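Local coordinates for protein ubiquitin-conjugating enzyme E2 U (Homo sapiens, PDB 1YRV) that catalyses the covalent attachment of ubiquitin to other proteins, taking activated ubiquitin from an E1 enzyme as a thioester on its own cysteine, at residues Tyr25-Arg30 with Ser80-Ala85; Ile43-Val48 with Met53-Glu58; Thr75-Ser80 with Pro86-Phe91; Ile109-Leu112 with Lys117-Thr120. All blocks are in the same frame, centred on the assembly; numbering follows the deposited sequence.

Contact 1 of 4, residues Tyr25-Arg30 with Ser80-Ala85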
loop_
_atom_site.group_PDB
_atom_site.type_symbol
_atom_site.label_atom_id
_atom_site.label_comp_id
_atom_site.label_asym_id
_atom_site.label_seq_id
_atom_site.Cartn_x
_atom_site.Cartn_y
_atom_site.Cartn_z
ATOM N N TYR A 25 -19.232 -1.001 -0.008
ATOM C CA TYR A 25 -19.250 -2.447 -0.042
ATOM C C TYR A 25 -19.387 -2.991 -1.456
ATOM O O TYR A 25 -18.667 -3.900 -1.828
ATOM C CB TYR A 25 -20.384 -2.997 0.837
ATOM C CG TYR A 25 -20.528 -4.500 0.775
ATOM C CD1 TYR A 25 -19.724 -5.312 1.531
ATOM C CD2 TYR A 25 -21.407 -5.098 -0.120
ATOM C CE1 TYR A 25 -19.760 -6.682 1.401
ATOM C CE2 TYR A 25 -21.468 -6.474 -0.261
ATOM C CZ TYR A 25 -20.622 -7.269 0.518
ATOM O OH TYR A 25 -20.657 -8.654 0.428
ATOM N N LEU A 26 -20.309 -2.447 -2.243
ATOM C CA LEU A 26 -20.502 -2.933 -3.617
ATOM C C LEU A 26 -19.310 -2.682 -4.555
ATOM O O LEU A 26 -19.006 -3.498 -5.454
ATOM C CB LEU A 26 -21.776 -2.331 -4.210
ATOM C CG LEU A 26 -23.086 -2.793 -3.546
ATOM C CD1 LEU A 26 -24.208 -1.845 -3.944
ATOM C CD2 LEU A 26 -23.419 -4.236 -3.971
ATOM N N LEU A 27 -18.658 -1.540 -4.352
ATOM C CA LEU A 27 -17.482 -1.181 -5.118
ATOM C C LEU A 27 -16.341 -2.142 -4.757
ATOM O O LEU A 27 -15.635 -2.658 -5.633
ATOM C CB LEU A 27 -17.069 0.259 -4.807
ATOM C CG LEU A 27 -17.982 1.398 -5.344
ATOM C CD1 LEU A 27 -17.569 2.700 -4.655
ATOM C CD2 LEU A 27 -17.881 1.564 -6.882
ATOM N N LEU A 28 -16.152 -2.373 -3.466
ATOM C CA LEU A 28 -15.084 -3.270 -3.049
ATOM C C LEU A 28 -15.401 -4.702 -3.471
ATOM O O LEU A 28 -14.498 -5.478 -3.792
ATOM C CB LEU A 28 -14.850 -3.173 -1.539
ATOM C CG LEU A 28 -14.142 -1.889 -1.091
ATOM C CD1 LEU A 28 -14.194 -1.772 0.428
ATOM C CD2 LEU A 28 -12.725 -1.874 -1.593
ATOM N N HIS A 29 -16.684 -5.042 -3.475
ATOM C CA HIS A 29 -17.110 -6.359 -3.901
ATOM C C HIS A 29 -16.740 -6.562 -5.348
ATOM O O HIS A 29 -16.177 -7.593 -5.699
ATOM C CB HIS A 29 -18.610 -6.545 -3.758
ATOM C CG HIS A 29 -19.032 -7.962 -3.919
ATOM N ND1 HIS A 29 -19.098 -8.826 -2.849
ATOM C CD2 HIS A 29 -19.227 -8.709 -5.023
ATOM C CE1 HIS A 29 -19.310 -10.050 -3.296
ATOM N NE2 HIS A 29 -19.388 -10.011 -4.610
ATOM N N ARG A 30 -17.094 -5.601 -6.191
ATOM C CA ARG A 30 -16.744 -5.667 -7.597
ATOM C C ARG A 30 -15.215 -5.684 -7.708
ATOM O O ARG A 30 -14.654 -6.584 -8.312
ATOM C CB ARG A 30 -17.304 -4.470 -8.351
ATOM C CG ARG A 30 -16.786 -4.367 -9.776
ATOM C CD ARG A 30 -16.702 -2.888 -10.239
ATOM N NE ARG A 30 -15.838 -2.103 -9.370
ATOM C CZ ARG A 30 -15.849 -0.771 -9.285
ATOM N NH1 ARG A 30 -15.016 -0.098 -8.451
ATOM N NH2 ARG A 30 -16.682 -0.095 -10.046
ATOM N N SER A 80 -16.716 3.927 4.592
ATOM C CA SER A 80 -18.004 3.931 3.925
ATOM C C SER A 80 -18.066 5.047 2.886
ATOM O O SER A 80 -19.016 5.147 2.125
ATOM C CB SER A 80 -19.132 4.072 4.969
ATOM O OG SER A 80 -18.886 5.224 5.784
ATOM N N GLU A 81 -17.033 5.879 2.833
ATOM C CA GLU A 81 -16.977 6.975 1.853
ATOM C C GLU A 81 -16.236 6.484 0.613
ATOM O O GLU A 81 -16.221 7.162 -0.398
ATOM C CB GLU A 81 -16.193 8.161 2.425
ATOM C CG GLU A 81 -16.508 8.419 3.865
ATOM C CD GLU A 81 -17.944 8.752 4.026
ATOM O OE1 GLU A 81 -18.328 9.765 3.391
ATOM O OE2 GLU A 81 -18.667 8.009 4.747
ATOM N N TYR A 82 -15.666 5.287 0.687
ATOM C CA TYR A 82 -14.876 4.794 -0.410
ATOM C C TYR A 82 -15.336 5.073 -1.796
ATOM O O TYR A 82 -16.509 4.906 -2.169
ATOM C CB TYR A 82 -14.586 3.306 -0.346
ATOM C CG TYR A 82 -13.888 2.799 -1.600
ATOM C CD1 TYR A 82 -12.693 3.360 -2.034
ATOM C CD2 TYR A 82 -14.417 1.753 -2.339
ATOM C CE1 TYR A 82 -12.031 2.890 -3.165
ATOM C CE2 TYR A 82 -13.762 1.269 -3.477
ATOM C CZ TYR A 82 -12.560 1.848 -3.878
ATOM O OH TYR A 82 -11.912 1.325 -4.973
ATOM N N ASN A 83 -14.280 5.452 -2.529
ATOM C CA ASN A 83 -14.233 5.811 -3.920
ATOM C C ASN A 83 -14.314 7.338 -3.906
ATOM O O ASN A 83 -13.728 7.972 -4.756
ATOM C CB ASN A 83 -15.331 5.001 -4.560
ATOM C CG ASN A 83 -15.795 5.526 -5.851
ATOM O OD1 ASN A 83 -16.567 6.438 -5.846
ATOM N ND2 ASN A 83 -15.367 4.929 -6.971
ATOM N N TYR A 84 -14.961 7.935 -2.913
ATOM C CA TYR A 84 -14.953 9.391 -2.832
ATOM C C TYR A 84 -13.712 9.745 -1.994
ATOM O O TYR A 84 -13.209 10.864 -2.044
ATOM C CB TYR A 84 -16.186 9.934 -2.113
ATOM C CG TYR A 84 -17.409 10.020 -2.985
ATOM C CD1 TYR A 84 -17.427 10.834 -4.121
ATOM C CD2 TYR A 84 -18.493 9.177 -2.765
ATOM C CE1 TYR A 84 -18.488 10.781 -5.023
ATOM C CE2 TYR A 84 -19.540 9.113 -3.654
ATOM C CZ TYR A 84 -19.526 9.918 -4.786
ATOM O OH TYR A 84 -20.564 9.828 -5.669
ATOM N N ALA A 85 -13.230 8.768 -1.229
ATOM C CA ALA A 85 -12.087 8.938 -0.351
ATOM C C ALA A 85 -11.158 7.744 -0.409
ATOM O O ALA A 85 -11.612 6.596 -0.523
ATOM C CB ALA A 85 -12.561 9.116 1.079
#
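Leu27 reaches from helix 23-38 of the ubiquitin-conjugating (UBC) fold and packs against Tyr82 and Asn83, in the loop that links strands 71-77 and 88-91. Its CB rests 3.7 Å from Tyr82 CE2, while its branch CD1 runs further out and meets the Asn83 side chain at about a right angle. Next in the helix, Leu28 presents CG and CD2 to the same CD2-CE2 side of the tyrosine ring, CD2 lying 3.8 Å from Tyr82 CE2, and the two leucines thus grip one flank of the ring together. Leu27 CB and Leu28 CD2 both come at the ring obliquely. With CG anti to the backbone N (chi1 173°), Tyr82 swings its ring toward the helix. Its hydroxyl continues past the leucines to Asp31 of the same helix and to the carbonyl of Tyr122, so the polar tip is tied down while the flank is buried in hydrocarbon. Phe78 adds an edge-to-face ring contact. In relatives, the first helix and this loop form part of the surface that recognises E3 ligases, and they probably do so here. Between the two segments the closest approach is Leu27 CD1 to Asn83 CB, 3.2 Å.

Contact 2 of 4, residues Ile43-Val48 with Met53-Glu58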
loop_
_atom_site.group_PDB
_atom_site.type_symbol
_atom_site.label_atom_id
_atom_site.label_comp_id
_atom_site.label_asym_id
_atom_site.label_seq_id
_atom_site.Cartn_x
_atom_site.Cartn_y
_atom_site.Cartn_z
ATOM N N ILE A 43 1.167 -10.142 -5.767
ATOM C CA ILE A 43 0.205 -9.374 -5.011
ATOM C C ILE A 43 -0.907 -10.240 -4.428
ATOM O O ILE A 43 -1.584 -10.980 -5.140
ATOM C CB ILE A 43 -0.395 -8.296 -5.901
ATOM C CG1 ILE A 43 0.575 -7.124 -5.982
ATOM C CG2 ILE A 43 -1.749 -7.873 -5.372
ATOM C CD1 ILE A 43 0.583 -6.469 -7.288
ATOM N N THR A 44 -1.090 -10.130 -3.121
ATOM C CA THR A 44 -2.106 -10.892 -2.411
ATOM C C THR A 44 -2.856 -9.928 -1.535
ATOM O O THR A 44 -2.249 -9.067 -0.892
ATOM C CB THR A 44 -1.465 -11.937 -1.519
ATOM O OG1 THR A 44 -0.458 -12.626 -2.269
ATOM C CG2 THR A 44 -2.500 -12.937 -1.041
ATOM N N ALA A 45 -4.176 -10.056 -1.519
ATOM C CA ALA A 45 -5.011 -9.169 -0.715
ATOM C C ALA A 45 -6.219 -9.953 -0.272
ATOM O O ALA A 45 -6.863 -10.627 -1.068
ATOM C CB ALA A 45 -5.423 -7.959 -1.527
ATOM N N LYS A 46 -6.510 -9.881 1.010
ATOM C CA LYS A 46 -7.628 -10.626 1.536
ATOM C C LYS A 46 -8.462 -9.785 2.494
ATOM O O LYS A 46 -7.913 -9.103 3.363
ATOM C CB LYS A 46 -7.086 -11.860 2.261
ATOM C CG LYS A 46 -8.126 -12.898 2.639
ATOM C CD LYS A 46 -8.664 -13.671 1.412
ATOM C CE LYS A 46 -9.988 -14.360 1.781
ATOM N NZ LYS A 46 -10.039 -14.661 3.271
ATOM N N PRO A 47 -9.802 -9.797 2.330
ATOM C CA PRO A 47 -10.675 -9.029 3.221
ATOM C C PRO A 47 -10.555 -9.722 4.575
ATOM O O PRO A 47 -10.652 -10.946 4.668
ATOM C CB PRO A 47 -12.066 -9.250 2.641
ATOM C CG PRO A 47 -11.837 -9.684 1.289
ATOM C CD PRO A 47 -10.606 -10.534 1.351
ATOM N N VAL A 48 -10.358 -8.949 5.622
ATOM C CA VAL A 48 -10.222 -9.543 6.926
ATOM C C VAL A 48 -11.418 -9.137 7.796
ATOM O O VAL A 48 -11.344 -9.143 9.021
ATOM C CB VAL A 48 -8.861 -9.125 7.534
ATOM C CG1 VAL A 48 -8.898 -7.680 7.997
ATOM C CG2 VAL A 48 -8.472 -10.075 8.627
ATOM N N MET A 53 -14.076 -3.822 4.492
ATOM C CA MET A 53 -13.410 -2.557 4.729
ATOM C C MET A 53 -11.974 -2.726 5.200
ATOM O O MET A 53 -11.143 -1.837 5.005
ATOM C CB MET A 53 -14.155 -1.773 5.805
ATOM C CG MET A 53 -15.555 -1.318 5.424
ATOM S SD MET A 53 -15.701 0.087 4.270
ATOM C CE MET A 53 -16.309 -0.722 2.833
ATOM N N GLU A 54 -11.699 -3.860 5.835
ATOM C CA GLU A 54 -10.390 -4.115 6.383
ATOM C C GLU A 54 -9.693 -5.173 5.565
ATOM O O GLU A 54 -10.239 -6.258 5.357
ATOM C CB GLU A 54 -10.510 -4.566 7.847
ATOM C CG GLU A 54 -11.169 -3.561 8.800
ATOM C CD GLU A 54 -10.524 -2.179 8.720
ATOM O OE1 GLU A 54 -9.277 -2.101 8.546
ATOM O OE2 GLU A 54 -11.244 -1.155 8.845
ATOM N N TRP A 55 -8.485 -4.850 5.091
ATOM C CA TRP A 55 -7.703 -5.790 4.265
ATOM C C TRP A 55 -6.299 -6.064 4.740
ATOM O O TRP A 55 -5.646 -5.215 5.340
ATOM C CB TRP A 55 -7.551 -5.269 2.839
ATOM C CG TRP A 55 -8.818 -5.098 2.172
ATOM C CD1 TRP A 55 -9.755 -4.158 2.443
ATOM C CD2 TRP A 55 -9.377 -5.971 1.181
ATOM N NE1 TRP A 55 -10.876 -4.395 1.683
ATOM C CE2 TRP A 55 -10.667 -5.494 0.904
ATOM C CE3 TRP A 55 -8.901 -7.101 0.499
ATOM C CZ2 TRP A 55 -11.505 -6.124 -0.013
ATOM C CZ3 TRP A 55 -9.730 -7.729 -0.420
ATOM C CH2 TRP A 55 -11.028 -7.230 -0.671
ATOM N N GLU A 56 -5.826 -7.256 4.416
ATOM C CA GLU A 56 -4.469 -7.635 4.730
ATOM C C GLU A 56 -3.777 -7.887 3.405
ATOM O O GLU A 56 -4.192 -8.742 2.607
ATOM C CB GLU A 56 -4.444 -8.868 5.606
ATOM C CG GLU A 56 -4.671 -8.547 7.061
ATOM C CD GLU A 56 -4.580 -9.786 7.939
ATOM O OE1 GLU A 56 -4.813 -9.678 9.165
ATOM O OE2 GLU A 56 -4.278 -10.872 7.395
ATOM N N VAL A 57 -2.721 -7.127 3.158
ATOM C CA VAL A 57 -2.036 -7.270 1.898
ATOM C C VAL A 57 -0.526 -7.461 1.973
ATOM O O VAL A 57 0.142 -6.988 2.888
ATOM C CB VAL A 57 -2.310 -6.056 0.964
ATOM C CG1 VAL A 57 -3.738 -5.591 1.119
ATOM C CG2 VAL A 57 -1.343 -4.935 1.239
ATOM N N GLU A 58 -0.021 -8.162 0.967
ATOM C CA GLU A 58 1.400 -8.443 0.776
ATOM C C GLU A 58 1.769 -8.129 -0.670
ATOM O O GLU A 58 1.185 -8.684 -1.614
ATOM C CB GLU A 58 1.695 -9.907 1.084
ATOM C CG GLU A 58 1.789 -10.172 2.575
ATOM C CD GLU A 58 2.545 -11.468 2.924
ATOM O OE1 GLU A 58 3.515 -11.826 2.199
ATOM O OE2 GLU A 58 2.180 -12.108 3.947
#
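Pro47 lies over one face of the Trp55 indole, its CG 3.6 Å from the centroid of the six-membered ring and 30° off the normal, a CH-pi contact. The two residues form a non-hydrogen-bonded antiparallel pair, and with CG beside the backbone N (chi1 -61°) the indole slides back under the proline instead of standing away from the strand. Its rim meanwhile meets the Ala45 carbonyl carbon nearly in the ring plane. Trp55 NE1 bonds to the Met52 carbonyl, and Phe32 of helix 23-38 meets the ring edge-to-face, which together hold the indole's rotation. Next along this face, Ala45 CB touches Val57 CG1 at 3.9 Å, and helix 124-135 packs against Ala45.

On the opposite face Thr44, Lys46, Glu56 and Glu58 are exposed. The pairs Thr44-Glu58 and Lys46-Glu56 each close a ring of two backbone bonds. Past the Pro47-Trp55 pair, Val48 N gives Glu54 O a short, straight bond of 2.7 Å at 179°. Val48 then spreads its methyls: CG1 lies against Glu54 CB at 3.5 Å, while CG2 faces Glu56 OE1 at 3.7 Å, the valine crossing Glu56 at about a right angle. This is a beta hairpin, one face apolar, the other polar, that supplies the first two strands of the antiparallel sheet of the UBC fold.

Contact 3 of 4, residues Thr75-Ser80 with Pro86-Phe91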
loop_
_atom_site.group_PDB
_atom_site.type_symbol
_atom_site.label_atom_id
_atom_site.label_comp_id
_atom_site.label_asym_id
_atom_site.label_seq_id
_atom_site.Cartn_x
_atom_site.Cartn_y
_atom_site.Cartn_z
ATOM N N THR A 75 -1.816 -3.181 5.784
ATOM C CA THR A 75 -3.233 -3.332 6.051
ATOM C C THR A 75 -3.827 -2.120 5.336
ATOM O O THR A 75 -3.229 -1.024 5.311
ATOM C CB THR A 75 -3.646 -3.269 7.556
ATOM O OG1 THR A 75 -3.320 -1.987 8.086
ATOM C CG2 THR A 75 -2.993 -4.348 8.353
ATOM N N ILE A 76 -5.003 -2.311 4.746
ATOM C CA ILE A 76 -5.678 -1.216 4.044
ATOM C C ILE A 76 -7.082 -1.065 4.638
ATOM O O ILE A 76 -7.891 -1.997 4.597
ATOM C CB ILE A 76 -5.777 -1.508 2.521
ATOM C CG1 ILE A 76 -4.359 -1.698 1.953
ATOM C CG2 ILE A 76 -6.529 -0.386 1.806
ATOM C CD1 ILE A 76 -4.320 -1.845 0.469
ATOM N N HIS A 77 -7.343 0.096 5.220
ATOM C CA HIS A 77 -8.627 0.372 5.807
ATOM C C HIS A 77 -9.423 1.341 4.958
ATOM O O HIS A 77 -9.069 2.505 4.815
ATOM C CB HIS A 77 -8.451 0.957 7.195
ATOM C CG HIS A 77 -9.651 1.706 7.679
ATOM N ND1 HIS A 77 -10.838 1.083 7.999
ATOM C CD2 HIS A 77 -9.862 3.033 7.851
ATOM C CE1 HIS A 77 -11.730 1.993 8.347
ATOM N NE2 HIS A 77 -11.164 3.184 8.266
ATOM N N PHE A 78 -10.474 0.818 4.346
ATOM C CA PHE A 78 -11.402 1.625 3.567
ATOM C C PHE A 78 -12.486 2.149 4.519
ATOM O O PHE A 78 -12.668 1.625 5.630
ATOM C CB PHE A 78 -12.091 0.785 2.512
ATOM C CG PHE A 78 -11.185 0.359 1.420
ATOM C CD1 PHE A 78 -10.534 -0.862 1.483
ATOM C CD2 PHE A 78 -10.984 1.184 0.306
ATOM C CE1 PHE A 78 -9.692 -1.262 0.451
ATOM C CE2 PHE A 78 -10.136 0.800 -0.740
ATOM C CZ PHE A 78 -9.488 -0.423 -0.685
ATOM N N THR A 79 -13.197 3.173 4.073
ATOM C CA THR A 79 -14.292 3.760 4.822
ATOM C C THR A 79 -15.573 3.716 3.949
ATOM O O THR A 79 -15.511 3.540 2.722
ATOM C CB THR A 79 -14.024 5.226 5.113
ATOM O OG1 THR A 79 -14.065 5.957 3.874
ATOM C CG2 THR A 79 -12.674 5.415 5.785
ATOM N N SER A 80 -16.716 3.927 4.592
ATOM C CA SER A 80 -18.004 3.931 3.925
ATOM C C SER A 80 -18.066 5.047 2.886
ATOM O O SER A 80 -19.016 5.147 2.125
ATOM C CB SER A 80 -19.132 4.072 4.969
ATOM O OG SER A 80 -18.886 5.224 5.784
ATOM N N PRO A 86 -9.842 8.002 -0.283
ATOM C CA PRO A 86 -8.803 6.960 -0.307
ATOM C C PRO A 86 -8.775 6.090 0.944
ATOM O O PRO A 86 -9.115 6.530 2.034
ATOM C CB PRO A 86 -7.491 7.753 -0.441
ATOM C CG PRO A 86 -7.813 9.093 0.270
ATOM C CD PRO A 86 -9.237 9.356 -0.268
ATOM N N PRO A 87 -8.365 4.824 0.804
ATOM C CA PRO A 87 -8.325 4.002 2.012
ATOM C C PRO A 87 -7.145 4.492 2.850
ATOM O O PRO A 87 -6.409 5.388 2.426
ATOM C CB PRO A 87 -8.106 2.573 1.465
ATOM C CG PRO A 87 -7.324 2.806 0.193
ATOM C CD PRO A 87 -7.945 4.077 -0.397
ATOM N N VAL A 88 -6.991 3.969 4.055
ATOM C CA VAL A 88 -5.831 4.340 4.853
ATOM C C VAL A 88 -4.911 3.113 4.807
ATOM O O VAL A 88 -5.315 2.005 5.179
ATOM C CB VAL A 88 -6.161 4.594 6.324
ATOM C CG1 VAL A 88 -4.855 4.769 7.103
ATOM C CG2 VAL A 88 -7.044 5.845 6.487
ATOM N N VAL A 89 -3.685 3.309 4.351
ATOM C CA VAL A 89 -2.738 2.210 4.260
ATOM C C VAL A 89 -1.668 2.376 5.346
ATOM O O VAL A 89 -1.132 3.477 5.570
ATOM C CB VAL A 89 -2.047 2.168 2.845
ATOM C CG1 VAL A 89 -0.918 1.146 2.833
ATOM C CG2 VAL A 89 -3.069 1.835 1.763
ATOM N N LYS A 90 -1.381 1.275 6.021
ATOM C CA LYS A 90 -0.373 1.272 7.045
ATOM C C LYS A 90 0.470 0.027 6.979
ATOM O O LYS A 90 -0.016 -1.057 6.633
ATOM C CB LYS A 90 -1.004 1.362 8.420
ATOM C CG LYS A 90 -1.522 2.736 8.743
ATOM C CD LYS A 90 -2.303 2.731 10.046
ATOM C CE LYS A 90 -2.839 4.133 10.356
ATOM N NZ LYS A 90 -1.708 5.155 10.371
ATOM N N PHE A 91 1.748 0.205 7.308
ATOM C CA PHE A 91 2.698 -0.890 7.345
ATOM C C PHE A 91 2.511 -1.591 8.676
ATOM O O PHE A 91 2.576 -0.957 9.713
ATOM C CB PHE A 91 4.114 -0.344 7.241
ATOM C CG PHE A 91 4.694 -0.497 5.896
ATOM C CD1 PHE A 91 5.317 -1.670 5.545
ATOM C CD2 PHE A 91 4.579 0.519 4.955
ATOM C CE1 PHE A 91 5.803 -1.849 4.274
ATOM C CE2 PHE A 91 5.065 0.354 3.670
ATOM C CZ PHE A 91 5.684 -0.829 3.330
HETATM O O HOH W 1 -4.591 0.676 7.568
HETATM O O HOH W 2 -12.179 4.948 1.761
#
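Pro87 CB sits between two side chains of the facing strand and its continuation. It lies over one face of the Phe78 ring, 3.6 Å from the centroid and 21° off the normal, in a CH-pi contact, and only 3.4 Å from Ile76 CG2, tighter than usual for carbon atoms. All three side chains point the same way. Ile76, with CG2 anti to its backbone N and CG1 beside that nitrogen (chi1 -59°), sends the two branches in different directions: CG2 to the proline, CG1 to Val89 CG2 at 3.8 Å.

Backbone bonds set the pairing of the strands. His77 and Val88 exchange two, as do Thr75 and Lys90; the bond from Val88 N to His77 O is 2.7 Å long. Val88 O takes a second donor as well, a water 2.8 Å away that also bonds to Thr75 OG1, so the water bridges the strands on the face carrying Thr75, His77, Val88 and Lys90. His77 ND1 is paired with Glu54 OE2 of the neighbouring strand, modelled implausibly short.

Behind the apolar face, helix 124-135 supplies Leu124 against Phe78, Ile127 against Pro87 and Leu128 against Ile76, while Trp55 and Tyr82 pack round the Phe78 ring. The side chain of Val89 lies about 10 Å from that of Cys108, the predicted thioester-forming cysteine. The chemistry divides this hairpin of the UBC fold: hydrocarbon against the helix, and on the reverse a partly exposed face where a water ties Thr75 OG1 to Val88 O.

Contact 4 of 4, residues Ile109-Leu112 with Lys117-Thr120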
loop_
_atom_site.group_PDB
_atom_site.type_symbol
_atom_site.label_atom_id
_atom_site.label_comp_id
_atom_site.label_asym_id
_atom_site.label_seq_id
_atom_site.Cartn_x
_atom_site.Cartn_y
_atom_site.Cartn_z
ATOM N N ILE A 109 2.192 8.734 0.168
ATOM C CA ILE A 109 1.793 8.525 -1.203
ATOM C C ILE A 109 0.852 9.647 -1.547
ATOM O O ILE A 109 -0.142 9.846 -0.857
ATOM C CB ILE A 109 1.015 7.211 -1.354
ATOM C CG1 ILE A 109 1.884 6.037 -0.912
ATOM C CG2 ILE A 109 0.536 7.061 -2.791
ATOM C CD1 ILE A 109 3.198 5.947 -1.641
ATOM N N ASP A 110 1.131 10.356 -2.622
ATOM C CA ASP A 110 0.258 11.458 -3.007
ATOM C C ASP A 110 -1.244 11.205 -3.092
ATOM O O ASP A 110 -2.025 11.888 -2.420
ATOM C CB ASP A 110 0.722 12.051 -4.327
ATOM C CG ASP A 110 1.919 12.904 -4.147
ATOM O OD1 ASP A 110 1.990 13.988 -4.799
ATOM O OD2 ASP A 110 2.796 12.482 -3.338
ATOM N N PHE A 111 -1.638 10.251 -3.931
ATOM C CA PHE A 111 -3.042 9.943 -4.117
ATOM C C PHE A 111 -3.708 9.439 -2.862
ATOM O O PHE A 111 -4.920 9.223 -2.834
ATOM C CB PHE A 111 -3.234 8.946 -5.256
ATOM C CG PHE A 111 -2.870 7.536 -4.915
ATOM C CD1 PHE A 111 -3.770 6.698 -4.259
ATOM C CD2 PHE A 111 -1.644 7.022 -5.305
ATOM C CE1 PHE A 111 -3.447 5.335 -3.994
ATOM C CE2 PHE A 111 -1.298 5.671 -5.053
ATOM C CZ PHE A 111 -2.206 4.831 -4.397
ATOM N N LEU A 112 -2.919 9.299 -1.807
ATOM C CA LEU A 112 -3.450 8.833 -0.554
ATOM C C LEU A 112 -3.534 9.956 0.445
ATOM O O LEU A 112 -4.436 9.982 1.282
ATOM C CB LEU A 112 -2.584 7.716 0.009
ATOM C CG LEU A 112 -2.679 6.337 -0.637
ATOM C CD1 LEU A 112 -1.885 5.419 0.253
ATOM C CD2 LEU A 112 -4.137 5.820 -0.732
ATOM N N LYS A 117 -5.155 14.656 -5.390
ATOM C CA LYS A 117 -4.536 13.550 -6.103
ATOM C C LYS A 117 -5.392 12.299 -6.127
ATOM O O LYS A 117 -5.194 11.442 -6.968
ATOM C CB LYS A 117 -3.151 13.233 -5.513
ATOM C CG LYS A 117 -1.983 13.880 -6.254
ATOM C CD LYS A 117 -2.123 15.378 -6.359
ATOM C CE LYS A 117 -1.032 16.011 -7.275
ATOM N NZ LYS A 117 -1.109 15.540 -8.720
ATOM N N TRP A 118 -6.358 12.189 -5.228
ATOM C CA TRP A 118 -7.221 11.023 -5.249
ATOM C C TRP A 118 -8.016 11.007 -6.548
ATOM O O TRP A 118 -8.259 12.042 -7.154
ATOM C CB TRP A 118 -8.174 11.047 -4.061
ATOM C CG TRP A 118 -9.169 9.943 -4.102
ATOM C CD1 TRP A 118 -10.534 10.060 -4.191
ATOM C CD2 TRP A 118 -8.887 8.544 -4.049
ATOM N NE1 TRP A 118 -11.111 8.822 -4.193
ATOM C CE2 TRP A 118 -10.124 7.865 -4.103
ATOM C CE3 TRP A 118 -7.703 7.788 -3.961
ATOM C CZ2 TRP A 118 -10.226 6.480 -4.065
ATOM C CZ3 TRP A 118 -7.800 6.402 -3.924
ATOM C CH2 TRP A 118 -9.060 5.762 -3.975
ATOM N N ASN A 119 -8.404 9.824 -6.991
ATOM C CA ASN A 119 -9.171 9.722 -8.219
ATOM C C ASN A 119 -10.137 8.554 -8.042
ATOM O O ASN A 119 -9.740 7.470 -7.602
ATOM C CB ASN A 119 -8.230 9.472 -9.401
ATOM C CG ASN A 119 -8.910 9.656 -10.735
ATOM O OD1 ASN A 119 -9.882 8.974 -11.070
ATOM N ND2 ASN A 119 -8.406 10.594 -11.511
ATOM N N THR A 120 -11.397 8.756 -8.394
ATOM C CA THR A 120 -12.368 7.680 -8.208
ATOM C C THR A 120 -12.137 6.501 -9.132
ATOM O O THR A 120 -12.853 5.501 -9.079
ATOM C CB THR A 120 -13.816 8.162 -8.375
ATOM O OG1 THR A 120 -14.025 8.571 -9.732
ATOM C CG2 THR A 120 -14.110 9.311 -7.418
#
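The chain doubles back so that Phe111 and Lys117 bring their CA atoms to 4.4 Å. On one side is the single helical turn 110-113, with Ile109 at its N-cap position; on the other is irregular loop leading toward helix 124-135. Lys117 CB nestles against the backbone of the turn, 3.6 Å from both Asp110 O and Phe111 CA, and its CG lies 3.8 Å from Asp110 CB. The lysine chain then bends away at chi2, leaving its NZ 5.2 Å from Asp110 OD1, too far for direct contact.

The turn begins two residues after Cys108, the predicted thioester-forming residue of the UBC fold, and the Asp110 side chain lies about 6 Å from that of the cysteine. In relatives, the loop carrying Trp118 contributes to E3 recognition.

Phe111 holds CG between its backbone N and carbonyl carbon (chi1 76°), and the ring drops toward Ala130, Leu131 and Met134 of helix 124-135 and stacks on Tyr122. Trp118 CZ3 reaches the edge of this ring near its plane, 4.1 Å from Phe111 CD1. The indole's own edge faces the Phe111 carbonyl, with CE3 3.3 Å from Phe111 O, while at its far end NE1 bonds to Asn83 O.

How the contacts relate
In this UBC domain, one piece of a longer protein, contacts 2 and 3 are two hairpins of one four-stranded antiparallel sheet, centre to centre about 10 Å, joined where strands 54-60 and 71-77 run side by side. Contact 1 brings helix 23-38 to the loop closing the second hairpin; it touches contact 3, centres about 11 Å apart, and shares Ser80 with it, while contact 2 is nested within it along the chain. Contact 4 comes last, touching contact 3 chiefly through Pro86 (centres about 12 Å apart) but not contact 2 (about 19 Å). Contacts 1 and 4 meet through loops 80-85 and 117-120, which in relatives bind E3 ligases, while turn 110-113 leads back to the predicted catalytic cysteine.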